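Local coordinates for protein pectate lyase (Bacillus subtilis, PDB 5AMV) that cleaves polygalacturonate by calcium-dependent beta-elimination, releasing oligosaccharides with unsaturated galacturonosyl groups at their non-reducing ends, at residues 107-110 / 111-114; 379-382 / 383-386. All blocks are in the same frame, centred on the assembly; numbering follows the deposited sequence.

How the contacts relate
From the N terminus the chain first reaches contact 1, two successive turns of helix 105-121, which leads into strand 122-124 of the parallel beta-helix that characterises polysaccharide lyase family 1. Most strands of the beta-helix follow before contact 2, where the loop after helix 359-362 turns into helix 382-392 close to the C terminus. Each contact lies within eight consecutive residues, so neither closes a long loop; they come in series and neither nest nor cross. Contacts 1 and 2 lie on opposite sides of the chain's centre, their nearest atoms about 35 Å apart. Contact 1 ties its helix to the segments around Asp-80 and Phe-166, whereas contact 2 sets its helix against strands 287-296 and 317-326.

Contact 1: 107-110 / 111-114; sequences EEAR and ARSQ
Arg-110 reaches Gln-114 one turn along helix 105-121, an i to i+4 pair of an alpha-helix. Its NH1 donates almost straight (172°) to Gln-114 OE1 at 3.0 Å, but from above the amide's carbonyl plane, and the guanidinium and amide planes stand 79° apart. A bend at chi3 (59°) turns NE and NH2 to face the Glu-107 carboxylate, which leans forward along the helix and is gripped side-on, NH2 2.9 Å from Glu-107 OE2. Long, branched and planar, arginine can serve both neighbours, and NH1 also bonds Phe-166 O. A methionine in its place would probably leave the buried Glu-107 carboxylate without its charged mate and Gln-114 OE1 without this donor, although Tyr-88 and Gln-168 still bond the glutamate and Asp-164 holds Gln-114 NE2. Small Ala-109 lets Arg-112 lie close on another side of the helix, with NH2 3.6 Å from Ala-109 CB, while Asp-80 pairs with Arg-112 NE. Here the contact loosens: Glu-108 OE1 and Arg-112 NH1 are 4.5 Å apart, bridged by a water. Back in the packed part, Ser-113 OG and N meet Ala-109 O from opposite faces of its carbonyl plane, OG at 2.7 Å.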
loop_
_atom_site.group_PDB
_atom_site.type_symbol
_atom_site.label_atom_id
_atom_site.label_comp_id
_atom_site.label_asym_id
_atom_site.label_seq_id
_atom_site.Cartn_x
_atom_site.Cartn_y
_atom_site.Cartn_z
ATOM N N GLU A 107 9.113 2.264 26.398
ATOM C CA GLU A 107 8.992 2.751 25.034
ATOM C C GLU A 107 10.344 2.778 24.334
ATOM O O GLU A 107 10.419 2.423 23.141
ATOM C CB GLU A 107 8.329 4.150 25.028
ATOM C CG GLU A 107 8.345 4.779 23.621
ATOM C CD GLU A 107 7.578 4.041 22.549
ATOM O OE1 GLU A 107 6.807 3.093 22.858
ATOM O OE2 GLU A 107 7.744 4.476 21.372
ATOM N N GLU A 108 11.421 3.163 25.052
ATOM C CA GLU A 108 12.741 3.099 24.448
ATOM C C GLU A 108 13.087 1.683 24.046
ATOM O O GLU A 108 13.695 1.469 23.008
ATOM C CB GLU A 108 13.839 3.644 25.378
ATOM C CG GLU A 108 13.660 5.158 25.604
ATOM C CD GLU A 108 14.562 5.726 26.686
ATOM O OE1 GLU A 108 15.225 4.968 27.415
ATOM O OE2 GLU A 108 14.572 6.984 26.768
ATOM N N ALA A 109 12.742 0.711 24.889
ATOM C CA ALA A 109 13.130 -0.675 24.581
ATOM C C ALA A 109 12.281 -1.210 23.424
ATOM O O ALA A 109 12.773 -1.967 22.589
ATOM C CB ALA A 109 12.977 -1.546 25.800
ATOM N N ARG A 110 11.021 -0.779 23.365
ATOM C CA ARG A 110 10.157 -1.143 22.215
ATOM C C ARG A 110 10.736 -0.568 20.916
ATOM O O ARG A 110 10.766 -1.246 19.852
ATOM C CB ARG A 110 8.706 -0.623 22.436
ATOM C CG ARG A 110 7.697 -1.202 21.348
ATOM C CD ARG A 110 6.517 -0.233 21.103
ATOM N NE ARG A 110 7.035 1.071 20.649
ATOM C CZ ARG A 110 7.518 1.342 19.431
ATOM N NH1 ARG A 110 7.517 0.438 18.449
ATOM N NH2 ARG A 110 8.009 2.567 19.196
ATOM N N ALA A 111 11.143 0.694 20.950
ATOM C CA ALA A 111 11.680 1.321 19.744
ATOM C C ALA A 111 12.938 0.582 19.260
ATOM O O ALA A 111 13.100 0.356 18.066
ATOM C CB ALA A 111 11.977 2.820 19.990
ATOM N N ARG A 112 13.816 0.218 20.197
ATOM C CA ARG A 112 15.017 -0.567 19.826
ATOM C C ARG A 112 14.636 -1.893 19.189
ATOM O O ARG A 112 15.260 -2.326 18.175
ATOM C CB ARG A 112 15.963 -0.765 21.032
ATOM C CG ARG A 112 16.631 0.557 21.438
ATOM C CD ARG A 112 17.732 0.334 22.515
ATOM N NE ARG A 112 17.287 -0.368 23.726
ATOM C CZ ARG A 112 16.856 0.219 24.845
ATOM N NH1 ARG A 112 16.784 1.547 24.927
ATOM N NH2 ARG A 112 16.462 -0.547 25.869
ATOM N N SER A 113 13.633 -2.553 19.780
ATOM C CA SER A 113 13.149 -3.811 19.248
ATOM C C SER A 113 12.655 -3.644 17.799
ATOM O O SER A 113 13.015 -4.430 16.904
ATOM C CB SER A 113 11.989 -4.325 20.117
ATOM O OG SER A 113 12.453 -4.425 21.472
ATOM N N GLN A 114 11.831 -2.624 17.600
ATOM C CA GLN A 114 11.306 -2.298 16.279
ATOM C C GLN A 114 12.440 -2.029 15.281
ATOM O O GLN A 114 12.403 -2.480 14.127
ATOM C CB GLN A 114 10.371 -1.091 16.417
ATOM C CG GLN A 114 9.511 -0.911 15.212
ATOM C CD GLN A 114 8.507 0.162 15.395
ATOM O OE1 GLN A 114 8.811 1.261 15.904
ATOM N NE2 GLN A 114 7.266 -0.144 14.995
HETATM O O HOH W 1 16.097 2.474 27.570
#

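Contact 2: 379-382 / 383-386; sequences IDAS and ANVK
Asn-384 folds back over Ala-381 in the first turn of helix 382-392, where a loop passes into the helix. Its CB lies 3.7 Å from Ala-381 O, the same oxygen that accepts a hydrogen bond from the backbone N of Asn-384 at 2.9 Å. A chi1 of -58° sets CG beside the backbone N, and the turn of the amide about the CB-CG bond brings OD1, not ND2, round to Ala-381. At the tip, OD1 comes 3.8 Å from Ala-381 CB and accepts from a water that in turn takes the N-H of Ala-381, so a short polar side chain links the helix start to the preceding backbone. The methyl of Ala-381 is small enough to leave room for the amide at this exposed corner.

The turn is tight: Val-385 N bonds Ser-382 O at 3.2 Å, an i to i+3 step that meets the carbonyl 63° out of its plane. A second water receives the N-H of Lys-386 and donates to Ser-382 O, standing in for a direct bond between them. Val-385 is buried and apolar, suited to face the strands beneath; its CG2 also comes 3.6 Å from Ala-381 O. Asp-380 OD2 reaches His-270 and Asn-388, while Ser-382 OG bonds Gly-349 O. Away from the annotated sites, the helix start thus lies against the beta-helix, Val-385 touching Asn-292 of strand 287-296 and Val-324 of strand 317-326.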
loop_
_atom_site.group_PDB
_atom_site.type_symbol
_atom_site.label_atom_id
_atom_site.label_comp_id
_atom_site.label_asym_id
_atom_site.label_seq_id
_atom_site.Cartn_x
_atom_site.Cartn_y
_atom_site.Cartn_z
ATOM N N ILE A 379 -10.637 3.420 -21.098
ATOM C CA ILE A 379 -11.519 3.214 -19.952
ATOM C C ILE A 379 -12.637 2.238 -20.325
ATOM O O ILE A 379 -13.472 2.542 -21.191
ATOM C CB ILE A 379 -12.048 4.570 -19.418
ATOM C CG1 ILE A 379 -10.866 5.478 -19.058
ATOM C CG2 ILE A 379 -12.999 4.359 -18.216
ATOM C CD1 ILE A 379 -11.275 6.855 -18.607
ATOM N N ASP A 380 -12.644 1.063 -19.698
ATOM C CA ASP A 380 -13.669 0.042 -19.922
ATOM C C ASP A 380 -15.003 0.591 -19.466
ATOM O O ASP A 380 -15.103 1.357 -18.504
ATOM C CB ASP A 380 -13.407 -1.232 -19.103
ATOM C CG ASP A 380 -12.076 -1.894 -19.431
ATOM O OD1 ASP A 380 -11.506 -1.646 -20.527
ATOM O OD2 ASP A 380 -11.595 -2.673 -18.570
ATOM N N ALA A 381 -16.042 0.154 -20.152
ATOM C CA ALA A 381 -17.417 0.314 -19.656
ATOM C C ALA A 381 -17.547 -0.346 -18.277
ATOM O O ALA A 381 -17.020 -1.450 -18.034
ATOM C CB ALA A 381 -18.402 -0.345 -20.655
ATOM N N SER A 382 -18.284 0.299 -17.382
ATOM C CA SER A 382 -18.495 -0.279 -16.047
ATOM C C SER A 382 -18.993 -1.715 -16.035
ATOM O O SER A 382 -18.579 -2.524 -15.201
ATOM C CB SER A 382 -19.442 0.589 -15.258
ATOM O OG SER A 382 -19.011 1.933 -15.259
ATOM N N ALA A 383 -19.909 -2.060 -16.951
ATOM C CA ALA A 383 -20.440 -3.425 -17.003
ATOM C C ALA A 383 -19.385 -4.500 -17.266
ATOM O O ALA A 383 -19.623 -5.667 -16.993
ATOM C CB ALA A 383 -21.540 -3.511 -18.119
ATOM N N ASN A 384 -18.198 -4.117 -17.749
ATOM C CA ASN A 384 -17.159 -5.109 -18.072
ATOM C C ASN A 384 -16.034 -5.201 -17.021
ATOM O O ASN A 384 -15.191 -6.102 -17.072
ATOM C CB ASN A 384 -16.551 -4.815 -19.437
ATOM C CG ASN A 384 -17.595 -4.799 -20.563
ATOM O OD1 ASN A 384 -17.571 -3.926 -21.433
ATOM N ND2 ASN A 384 -18.537 -5.711 -20.502
ATOM N N VAL A 385 -16.088 -4.297 -16.044
ATOM C CA VAL A 385 -15.026 -4.188 -15.016
ATOM C C VAL A 385 -14.868 -5.393 -14.119
ATOM O O VAL A 385 -13.720 -5.870 -13.954
ATOM C CB VAL A 385 -15.180 -2.884 -14.215
ATOM C CG1 VAL A 385 -14.229 -2.851 -12.969
ATOM C CG2 VAL A 385 -14.938 -1.686 -15.145
ATOM N N LYS A 386 -15.961 -5.914 -13.552
ATOM C CA LYS A 386 -15.844 -7.073 -12.669
ATOM C C LYS A 386 -15.083 -8.197 -13.381
ATOM O O LYS A 386 -14.051 -8.667 -12.892
ATOM C CB LYS A 386 -17.213 -7.548 -12.162
ATOM C CG LYS A 386 -17.098 -8.851 -11.392
ATOM C CD LYS A 386 -18.451 -9.277 -10.806
ATOM C CE LYS A 386 -18.363 -10.664 -10.209
ATOM N NZ LYS A 386 -19.718 -11.194 -9.786
HETATM O O HOH W 2 -15.507 -1.983 -22.102
HETATM O O HOH W 3 -18.653 -4.995 -13.946
#